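Local structure of importin-95 (4XRI) at residues N468-S473 with L514-P519; P422-M427 with I463-N468; F537-A542 with L590-Q595; N486-F491 with N500-H505. The protein is a flexible nuclear transport receptor of the importin-beta family that takes part in the import of various protein cargoes and probably binds a small GTPase. The protein carries 2 engineered substitutions. One frame throughout, in Å; residues are numbered along the deposited sequence.

Interaction 1: residues N468-S473 with L514-P519; sequences NGLMNS and LTVTAP
Met471 and Thr515 meet with their side chains crossing at about a right angle, the methyl end of the methionine set against the branch of the threonine. Met471 CE lies 4.1 Å from both Thr515 CG2 and Thr515 CB. A bend at the last torsion of the methionine (chi3 70°) turns CE off the line of its chain and into this position. OG1 of Thr515 stands beside the backbone N (chi1 -58°), hydrogen-bonded to the carbonyl oxygen of Thr511 in its own helix, which leaves CG2 anti to that N and turned to the methionine. Such packing joins helix 455-472 to helix 503-516, the next but one along the chain, near the C-terminal ends of both, in the stacked-helix solenoid of a HEAT-repeat protein. One residue along, Val516 splits its two methyls: CG2 comes 4.2 Å from the carbonyl oxygen of Leu470, and CG1 faces Leu470 CD2 more loosely, at 4.5 Å. Leu470 is buried from several directions, touching Cys480 and Cys481 of helix 477-490 and Val526 of helix 524-539. Beside the contact, Asn472 ND2 donates to Asn468 O at 2.7 Å, meeting a lone pair in the carbonyl plane of that residue.

Interaction 2: residues P422-M427 with I463-N468; sequences PLIAMM and IRSLFN
Ser465 OG is hydrogen-bonded to the carbonyl oxygen of Leu462 and weakly to that of Pro461, and against this hydroxyl, tied back to its own helix, lies the side chain of Met427. The pairing links helix 409-425, through the 3-10 turn at its end, to helix 455-472, the next helix but one in the HEAT-repeat solenoid. Met427 curls against the serine: its CG lies 3.9 Å from Ser465 OG, and bends at chi2 (-76°) and chi3 (-73°) bring the chain back so that CE is also 3.9 Å from that OG. The backbone on which Met427 sits is held by the bond from its N to Ile424 O at 3.1 Å. Ile424 adds a looser touch, its CG2 standing 4.3 Å from the same hydroxyl oxygen. An alanine in place of Met427 would remove the curled chain and is likely to leave Ser465 and Leu466 without their main apolar cover from the 422-427 side. The methionine also touches Thr438 and Met476, while Leu466 packs on Ala483 and Leu484 of helix 477-490. Met427 CE reaches in beside the helix backbone, 3.3 Å from Ser465 O, and it also touches the methyl Leu466 CD2 at 4.1 Å.

Interaction 3: residues F537-A542 with L590-Q595; sequences FVQNAA and LQATVQ
Val538 pushes one methyl, CG1, against the peptide group joining Ala592 to Thr593. That carbon lies 3.4 Å from Ala592 O and 3.6 Å from Thr593 N, so the valine is packed on the helix backbone itself as well as on side chains. It reaches there because CG1 points directly away from its own backbone N (chi1 166°). Ala592 CB meets the same methyl at 3.7 Å, and Gln539 CG lies more loosely, 4.2 Å from this CB. Thr593 closes the patch with CG2, 4.0 Å from Val538 CG1. The contact joins the end of helix 524-539 to helix 573-597, two helices on in the HEAT-repeat superhelix; helix 546-567, between them in sequence, also packs here, with Leu552 on Val538 and Val549 and Ser553 on Thr593. The rotation of Thr593 is fixed by its hydroxyl, which donates to Leu590 O at 2.6 Å, coming in 20° out of that carbonyl's plane; Val594 N gives the oxygen a second bond. A glycine in place of this threonine removes hydroxyl and methyl, and would probably leave Leu590 O with its backbone donor alone and a gap beside Val538 CG1. Farther out, Gln591 NE2 donates almost end-on to Gln595 OE1 one turn on.

Interaction 4: residues N486-F491 with N500-H505; sequences NIAERF and NPLTPH
Leu502 is one knob of this contact, and the hollow that takes it lies on helix 477-490 beside Ile487 and Ala488. Its CD1 reaches the helix surface next to the small alanine, 3.7 Å from Ala488 CA, and touches the branch methyl Ile487 CG2 at 4.0 Å. The leucine and isoleucine side chains cross at about a right angle, so that they meet at a methyl and do not run alongside each other. Phe537 of helix 524-539 packs on both Leu502 and Ala488, enclosing the knob further.

A second fit lies beyond the end of the helix, where Phe491 has left helical geometry. The proline ring of Pro501 is set against the edge of the phenyl group and not over a face: its CG sits near the ring plane, 3.7 Å from Phe491 CD1. The backbone oxygen of Phe491 lies against Asn500 and Pro501, with Asn500 CG at 3.3 Å and Pro501 CD at 3.7 Å. Asn500 CG sits between its backbone N and carbonyl carbon (chi1 62°), which brings the amide group against that oxygen.

Asn500 is held in place. Its amide ND2 donates to the carbonyl oxygen of Ala492, its OD1 accepts a weak capping bond from Leu502 N, and its backbone N gives Thr503 OG1 an almost straight bond of 2.8 Å (176°). A type I turn, closed by Thr503 N on Asn500 O, directs Leu502 to helix 477-490 and Pro501 to Phe491 just beyond it. Asn500 and Thr503 form a capping box at the start of helix 503-516, closing a helix-loop-helix unit of the HEAT-repeat solenoid.

Overall arrangement
The four contacts lie on the same side of the chain's centre and draw on helices of the superhelix between 409-425 and 573-597. Interaction 2 comes first; it shares helix 455-472 and Asn468 with interaction 1, their centres 15 Å apart. Interaction 4 falls within the span of chain bridged by interaction 1, and both use helix 503-516. Interaction 3 follows last, its centre 13 Å from that of interaction 4. Interaction 4 touches both interaction 2 and interaction 3: Ile487 CD1 is 3.5 Å from Leu466 CD1, and Leu502 CD1 is 3.6 Å from Phe537 CE2. Side-chain packing thus links interactions 2, 4 and 3 in this highly flexible receptor, while interaction 1 joins them through shared helices.

Interaction 1: residues N468-S473 with L514-P519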
# COMPACT_ATOMS: atom_id res chain seq x y z
N ASN A 468 -3.55 22.17 -24.09
CA ASN A 468 -3.61 21.82 -25.50
C ASN A 468 -3.50 20.32 -25.69
O ASN A 468 -4.22 19.73 -26.50
CB ASN A 468 -2.51 22.53 -26.28
CG ASN A 468 -2.59 22.28 -27.77
OD1 ASN A 468 -1.76 21.58 -28.35
ND2 ASN A 468 -3.61 22.85 -28.41
N GLY A 469 -2.62 19.70 -24.92
CA GLY A 469 -2.45 18.26 -24.94
C GLY A 469 -3.66 17.54 -24.39
O GLY A 469 -4.13 16.56 -24.96
N LEU A 470 -4.18 18.04 -23.27
CA LEU A 470 -5.34 17.44 -22.62
C LEU A 470 -6.58 17.47 -23.50
O LEU A 470 -7.33 16.50 -23.57
CB LEU A 470 -5.64 18.14 -21.29
CG LEU A 470 -6.97 17.80 -20.61
CD1 LEU A 470 -7.06 16.31 -20.33
CD2 LEU A 470 -7.14 18.60 -19.33
N MET A 471 -6.78 18.59 -24.19
CA MET A 471 -8.02 18.81 -24.93
C MET A 471 -8.00 18.21 -26.34
O MET A 471 -9.04 18.10 -26.98
CB MET A 471 -8.33 20.31 -25.01
CG MET A 471 -8.50 20.97 -23.64
SD MET A 471 -8.81 22.74 -23.72
CE MET A 471 -10.46 22.77 -24.41
N ASN A 472 -6.82 17.82 -26.82
CA ASN A 472 -6.71 17.32 -28.19
C ASN A 472 -6.01 15.97 -28.34
O ASN A 472 -6.07 15.36 -29.41
CB ASN A 472 -5.97 18.35 -29.05
CG ASN A 472 -6.61 19.72 -29.01
OD1 ASN A 472 -7.71 19.92 -29.54
ND2 ASN A 472 -5.93 20.67 -28.39
N SER A 473 -5.37 15.49 -27.28
CA SER A 473 -4.60 14.25 -27.37
C SER A 473 -4.79 13.34 -26.15
O SER A 473 -4.02 13.42 -25.20
CB SER A 473 -3.12 14.56 -27.57
OG SER A 473 -2.92 15.40 -28.69
N LEU A 514 -14.07 22.24 -18.08
CA LEU A 514 -15.50 22.03 -18.26
C LEU A 514 -15.81 21.62 -19.70
O LEU A 514 -16.77 20.89 -19.96
CB LEU A 514 -16.29 23.29 -17.89
CG LEU A 514 -16.56 23.50 -16.40
CD1 LEU A 514 -17.21 24.85 -16.15
CD2 LEU A 514 -17.41 22.38 -15.85
N THR A 515 -14.98 22.08 -20.64
CA THR A 515 -15.17 21.76 -22.05
C THR A 515 -14.84 20.30 -22.32
O THR A 515 -15.61 19.60 -22.98
CB THR A 515 -14.30 22.65 -22.95
OG1 THR A 515 -14.62 24.03 -22.72
CG2 THR A 515 -14.54 22.31 -24.42
N VAL A 516 -13.71 19.84 -21.80
CA VAL A 516 -13.25 18.48 -22.06
C VAL A 516 -14.10 17.44 -21.32
O VAL A 516 -14.20 16.29 -21.75
CB VAL A 516 -11.75 18.32 -21.67
CG1 VAL A 516 -11.56 18.49 -20.17
CG2 VAL A 516 -11.20 16.98 -22.14
N THR A 517 -14.74 17.85 -20.23
CA THR A 517 -15.61 16.95 -19.48
C THR A 517 -17.05 17.01 -19.97
O THR A 517 -17.90 16.23 -19.53
CB THR A 517 -15.59 17.26 -17.97
OG1 THR A 517 -15.87 18.65 -17.75
CG2 THR A 517 -14.25 16.91 -17.35
N ALA A 518 -17.32 17.93 -20.89
CA ALA A 518 -18.68 18.16 -21.39
C ALA A 518 -19.30 16.99 -22.18
O ALA A 518 -20.48 16.69 -21.98
CB ALA A 518 -18.70 19.42 -22.25
N PRO A 519 -18.53 16.33 -23.08
CA PRO A 519 -19.18 15.24 -23.80
C PRO A 519 -19.62 14.10 -22.90
O PRO A 519 -18.93 13.79 -21.92
CB PRO A 519 -18.09 14.76 -24.78
CG PRO A 519 -17.18 15.92 -24.92
CD PRO A 519 -17.17 16.58 -23.58

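Interaction 2: residues P422-M427 with I463-N468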
# COMPACT_ATOMS: atom_id res chain seq x y z
N PRO A 422 13.07 24.61 -23.63
CA PRO A 422 13.20 23.51 -24.60
C PRO A 422 12.25 22.35 -24.32
O PRO A 422 11.72 21.76 -25.26
CB PRO A 422 14.66 23.06 -24.42
CG PRO A 422 15.36 24.26 -23.89
CD PRO A 422 14.36 24.92 -22.99
N LEU A 423 12.03 22.04 -23.05
CA LEU A 423 11.14 20.94 -22.69
C LEU A 423 9.69 21.26 -23.05
O LEU A 423 8.95 20.39 -23.48
CB LEU A 423 11.25 20.62 -21.20
CG LEU A 423 10.69 19.24 -20.82
CD1 LEU A 423 11.48 18.15 -21.51
CD2 LEU A 423 10.71 19.04 -19.32
N ILE A 424 9.31 22.52 -22.88
CA ILE A 424 7.97 22.96 -23.25
C ILE A 424 7.78 22.84 -24.76
O ILE A 424 6.71 22.46 -25.24
CB ILE A 424 7.70 24.41 -22.80
CG1 ILE A 424 7.60 24.47 -21.28
CG2 ILE A 424 6.41 24.94 -23.42
CD1 ILE A 424 7.40 25.87 -20.75
N ALA A 425 8.83 23.15 -25.50
CA ALA A 425 8.80 23.06 -26.96
C ALA A 425 8.61 21.61 -27.41
O ALA A 425 8.06 21.35 -28.48
CB ALA A 425 10.07 23.64 -27.55
N MET A 426 9.07 20.68 -26.58
CA MET A 426 8.98 19.25 -26.89
C MET A 426 7.53 18.77 -26.92
O MET A 426 7.24 17.67 -27.39
CB MET A 426 9.77 18.44 -25.87
CG MET A 426 10.45 17.19 -26.44
SD MET A 426 11.88 17.61 -27.45
CE MET A 426 12.58 18.95 -26.49
N MET A 427 6.62 19.60 -26.42
CA MET A 427 5.20 19.27 -26.41
C MET A 427 4.61 19.29 -27.82
O MET A 427 3.50 18.81 -28.04
CB MET A 427 4.43 20.23 -25.51
CG MET A 427 4.77 20.10 -24.03
SD MET A 427 4.01 18.65 -23.27
CE MET A 427 2.30 19.19 -23.18
N ILE A 463 1.16 25.91 -18.91
CA ILE A 463 -0.26 25.60 -18.75
C ILE A 463 -0.94 25.43 -20.11
O ILE A 463 -1.75 24.52 -20.30
CB ILE A 463 -0.98 26.70 -17.93
CG1 ILE A 463 -1.03 26.31 -16.45
CG2 ILE A 463 -2.39 26.94 -18.43
CD1 ILE A 463 0.19 26.71 -15.66
N ARG A 464 -0.60 26.31 -21.05
CA ARG A 464 -1.24 26.29 -22.36
C ARG A 464 -0.94 25.00 -23.12
O ARG A 464 -1.82 24.42 -23.76
CB ARG A 464 -0.79 27.50 -23.19
CG ARG A 464 -1.69 27.82 -24.37
CD ARG A 464 -1.32 29.15 -25.00
NE ARG A 464 0.04 29.15 -25.53
CZ ARG A 464 0.72 30.24 -25.87
NH1 ARG A 464 1.95 30.14 -26.35
NH2 ARG A 464 0.16 31.44 -25.72
N SER A 465 0.31 24.55 -23.03
CA SER A 465 0.74 23.34 -23.72
C SER A 465 0.10 22.10 -23.11
O SER A 465 -0.29 21.17 -23.82
CB SER A 465 2.27 23.20 -23.67
OG SER A 465 2.72 22.98 -22.34
N LEU A 466 -0.01 22.09 -21.78
CA LEU A 466 -0.63 20.98 -21.07
C LEU A 466 -2.11 20.88 -21.38
O LEU A 466 -2.64 19.79 -21.61
CB LEU A 466 -0.41 21.13 -19.56
CG LEU A 466 1.06 21.07 -19.12
CD1 LEU A 466 1.21 21.62 -17.72
CD2 LEU A 466 1.59 19.66 -19.21
N PHE A 467 -2.79 22.03 -21.41
CA PHE A 467 -4.21 22.06 -21.75
C PHE A 467 -4.43 21.68 -23.21
O PHE A 467 -5.37 20.97 -23.54
CB PHE A 467 -4.81 23.43 -21.47
CG PHE A 467 -5.38 23.57 -20.09
CD1 PHE A 467 -4.85 24.49 -19.19
CD2 PHE A 467 -6.43 22.77 -19.68
CE1 PHE A 467 -5.38 24.62 -17.92
CE2 PHE A 467 -6.96 22.89 -18.40
CZ PHE A 467 -6.43 23.82 -17.52
N ASN A 468 -3.55 22.17 -24.09
CA ASN A 468 -3.61 21.82 -25.50
C ASN A 468 -3.50 20.32 -25.69
O ASN A 468 -4.22 19.73 -26.50
CB ASN A 468 -2.51 22.53 -26.28
CG ASN A 468 -2.59 22.28 -27.77
OD1 ASN A 468 -1.76 21.58 -28.35
ND2 ASN A 468 -3.61 22.85 -28.41

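Interaction 3: residues F537-A542 with L590-Q595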
# COMPACT_ATOMS: atom_id res chain seq x y z
N PHE A 537 -7.79 22.69 -8.77
CA PHE A 537 -7.78 24.11 -9.11
C PHE A 537 -8.67 24.89 -8.16
O PHE A 537 -8.32 25.99 -7.72
CB PHE A 537 -8.23 24.32 -10.56
CG PHE A 537 -7.10 24.43 -11.54
CD1 PHE A 537 -6.43 23.30 -11.98
CD2 PHE A 537 -6.72 25.67 -12.03
CE1 PHE A 537 -5.40 23.41 -12.89
CE2 PHE A 537 -5.68 25.78 -12.94
CZ PHE A 537 -5.02 24.64 -13.37
N VAL A 538 -9.83 24.32 -7.84
CA VAL A 538 -10.77 24.95 -6.92
C VAL A 538 -10.21 25.02 -5.51
O VAL A 538 -10.26 26.07 -4.86
CB VAL A 538 -12.12 24.19 -6.88
CG1 VAL A 538 -12.96 24.64 -5.70
CG2 VAL A 538 -12.87 24.39 -8.18
N GLN A 539 -9.68 23.89 -5.03
CA GLN A 539 -9.10 23.81 -3.70
C GLN A 539 -8.06 24.90 -3.45
O GLN A 539 -8.00 25.49 -2.37
CB GLN A 539 -8.45 22.44 -3.47
CG GLN A 539 -9.43 21.27 -3.45
CD GLN A 539 -8.72 19.94 -3.28
OE1 GLN A 539 -7.54 19.88 -2.93
NE2 GLN A 539 -9.44 18.85 -3.55
N ASN A 540 -7.25 25.18 -4.47
CA ASN A 540 -6.14 26.11 -4.35
C ASN A 540 -6.44 27.50 -4.93
O ASN A 540 -5.53 28.30 -5.15
CB ASN A 540 -4.91 25.54 -5.05
CG ASN A 540 -4.44 24.24 -4.43
OD1 ASN A 540 -3.68 24.25 -3.46
ND2 ASN A 540 -4.88 23.12 -4.98
N ALA A 541 -7.72 27.78 -5.16
CA ALA A 541 -8.12 29.05 -5.75
C ALA A 541 -8.00 30.19 -4.74
O ALA A 541 -8.19 30.00 -3.54
CB ALA A 541 -9.54 28.96 -6.29
N ALA A 542 -7.69 31.39 -5.24
CA ALA A 542 -7.60 32.56 -4.38
C ALA A 542 -8.93 33.30 -4.34
O ALA A 542 -9.84 33.00 -5.11
CB ALA A 542 -6.49 33.48 -4.86
N LEU A 590 -17.87 19.28 -6.61
CA LEU A 590 -18.85 19.96 -5.77
C LEU A 590 -18.31 20.15 -4.36
O LEU A 590 -18.37 21.25 -3.80
CB LEU A 590 -20.17 19.18 -5.73
CG LEU A 590 -21.22 19.79 -4.79
CD1 LEU A 590 -21.64 21.16 -5.29
CD2 LEU A 590 -22.43 18.87 -4.64
N GLN A 591 -17.76 19.07 -3.80
CA GLN A 591 -17.15 19.11 -2.48
C GLN A 591 -16.07 20.18 -2.39
O GLN A 591 -15.97 20.89 -1.38
CB GLN A 591 -16.55 17.74 -2.15
CG GLN A 591 -15.90 17.64 -0.77
CD GLN A 591 -15.19 16.32 -0.56
OE1 GLN A 591 -15.45 15.34 -1.26
NE2 GLN A 591 -14.27 16.28 0.40
N ALA A 592 -15.28 20.32 -3.45
CA ALA A 592 -14.21 21.30 -3.51
C ALA A 592 -14.76 22.73 -3.45
O ALA A 592 -14.24 23.57 -2.72
CB ALA A 592 -13.38 21.11 -4.77
N THR A 593 -15.82 22.98 -4.21
CA THR A 593 -16.43 24.31 -4.24
C THR A 593 -17.09 24.64 -2.91
O THR A 593 -17.07 25.79 -2.47
CB THR A 593 -17.48 24.43 -5.36
OG1 THR A 593 -18.52 23.47 -5.15
CG2 THR A 593 -16.84 24.20 -6.73
N VAL A 594 -17.68 23.63 -2.27
CA VAL A 594 -18.32 23.83 -0.98
C VAL A 594 -17.30 24.24 0.08
O VAL A 594 -17.48 25.24 0.77
CB VAL A 594 -19.06 22.56 -0.50
CG1 VAL A 594 -19.53 22.73 0.93
CG2 VAL A 594 -20.24 22.24 -1.42
N GLN A 595 -16.23 23.46 0.19
CA GLN A 595 -15.15 23.75 1.13
C GLN A 595 -14.51 25.11 0.86
O GLN A 595 -14.22 25.87 1.79
CB GLN A 595 -14.07 22.66 1.09
CG GLN A 595 -14.50 21.33 1.66
CD GLN A 595 -13.35 20.35 1.81
OE1 GLN A 595 -13.45 19.19 1.42
NE2 GLN A 595 -12.24 20.83 2.37

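Interaction 4: residues N486-F491 with N500-H505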
# COMPACT_ATOMS: atom_id res chain seq x y z
N ASN A 486 -0.23 19.27 -10.16
CA ASN A 486 1.00 19.70 -9.49
C ASN A 486 1.14 21.21 -9.47
O ASN A 486 1.44 21.81 -8.44
CB ASN A 486 2.22 19.07 -10.17
CG ASN A 486 2.43 17.62 -9.79
OD1 ASN A 486 2.06 17.20 -8.69
ND2 ASN A 486 3.03 16.85 -10.68
N ILE A 487 0.93 21.83 -10.63
CA ILE A 487 1.02 23.28 -10.79
C ILE A 487 0.02 24.01 -9.91
O ILE A 487 0.37 24.99 -9.24
CB ILE A 487 0.80 23.68 -12.25
CG1 ILE A 487 1.95 23.17 -13.12
CG2 ILE A 487 0.65 25.18 -12.39
CD1 ILE A 487 1.63 23.18 -14.59
N ALA A 488 -1.22 23.54 -9.91
CA ALA A 488 -2.27 24.12 -9.07
C ALA A 488 -1.90 24.03 -7.60
O ALA A 488 -2.17 24.95 -6.82
CB ALA A 488 -3.60 23.43 -9.33
N GLU A 489 -1.27 22.92 -7.22
CA GLU A 489 -0.84 22.71 -5.84
C GLU A 489 0.33 23.62 -5.46
O GLU A 489 0.40 24.12 -4.34
CB GLU A 489 -0.45 21.25 -5.62
CG GLU A 489 -1.62 20.29 -5.59
CD GLU A 489 -1.18 18.83 -5.57
OE1 GLU A 489 0.05 18.58 -5.51
OE2 GLU A 489 -2.05 17.94 -5.62
N ARG A 490 1.25 23.82 -6.40
CA ARG A 490 2.49 24.55 -6.12
C ARG A 490 2.35 26.06 -6.26
O ARG A 490 3.11 26.82 -5.65
CB ARG A 490 3.60 24.06 -7.05
CG ARG A 490 3.96 22.59 -6.88
CD ARG A 490 4.53 22.32 -5.50
NE ARG A 490 4.52 20.89 -5.19
CZ ARG A 490 5.06 20.36 -4.09
NH1 ARG A 490 5.66 21.15 -3.20
NH2 ARG A 490 5.00 19.05 -3.89
N PHE A 491 1.39 26.51 -7.06
CA PHE A 491 1.17 27.94 -7.25
C PHE A 491 -0.14 28.39 -6.60
O PHE A 491 -0.91 29.15 -7.19
CB PHE A 491 1.17 28.30 -8.74
CG PHE A 491 2.49 28.08 -9.41
CD1 PHE A 491 3.40 29.12 -9.53
CD2 PHE A 491 2.83 26.84 -9.93
CE1 PHE A 491 4.62 28.92 -10.15
CE2 PHE A 491 4.04 26.64 -10.55
CZ PHE A 491 4.94 27.68 -10.66
N ASN A 500 -3.17 34.40 -6.59
CA ASN A 500 -1.97 33.58 -6.74
C ASN A 500 -1.60 33.58 -8.23
O ASN A 500 -2.37 34.11 -9.04
CB ASN A 500 -2.21 32.16 -6.19
CG ASN A 500 -3.32 31.40 -6.91
OD1 ASN A 500 -3.45 31.46 -8.13
ND2 ASN A 500 -4.12 30.67 -6.14
N PRO A 501 -0.43 33.03 -8.60
CA PRO A 501 -0.04 33.11 -10.02
C PRO A 501 -1.06 32.57 -11.03
O PRO A 501 -1.10 33.06 -12.16
CB PRO A 501 1.24 32.27 -10.07
CG PRO A 501 1.82 32.41 -8.72
CD PRO A 501 0.66 32.47 -7.78
N LEU A 502 -1.88 31.60 -10.63
CA LEU A 502 -2.82 30.98 -11.55
C LEU A 502 -4.14 31.74 -11.69
O LEU A 502 -4.93 31.45 -12.58
CB LEU A 502 -3.12 29.54 -11.12
CG LEU A 502 -2.18 28.46 -11.66
CD1 LEU A 502 -2.71 27.08 -11.30
CD2 LEU A 502 -2.03 28.60 -13.17
N THR A 503 -4.35 32.71 -10.81
CA THR A 503 -5.61 33.46 -10.77
C THR A 503 -5.99 34.13 -12.10
O THR A 503 -7.14 34.03 -12.53
CB THR A 503 -5.57 34.55 -9.68
OG1 THR A 503 -5.19 33.97 -8.43
CG2 THR A 503 -6.94 35.20 -9.53
N PRO A 504 -5.03 34.80 -12.77
CA PRO A 504 -5.44 35.36 -14.06
C PRO A 504 -5.68 34.29 -15.13
O PRO A 504 -6.17 34.61 -16.21
CB PRO A 504 -4.25 36.26 -14.45
CG PRO A 504 -3.09 35.67 -13.74
CD PRO A 504 -3.64 35.18 -12.43
N HIS A 505 -5.34 33.04 -14.83
CA HIS A 505 -5.58 31.94 -15.75
C HIS A 505 -6.74 31.06 -15.30
O HIS A 505 -7.13 30.12 -16.00
CB HIS A 505 -4.33 31.07 -15.90
CG HIS A 505 -3.13 31.82 -16.40
ND1 HIS A 505 -2.05 32.11 -15.59
CD2 HIS A 505 -2.84 32.32 -17.62
CE1 HIS A 505 -1.15 32.77 -16.30
NE2 HIS A 505 -1.60 32.90 -17.53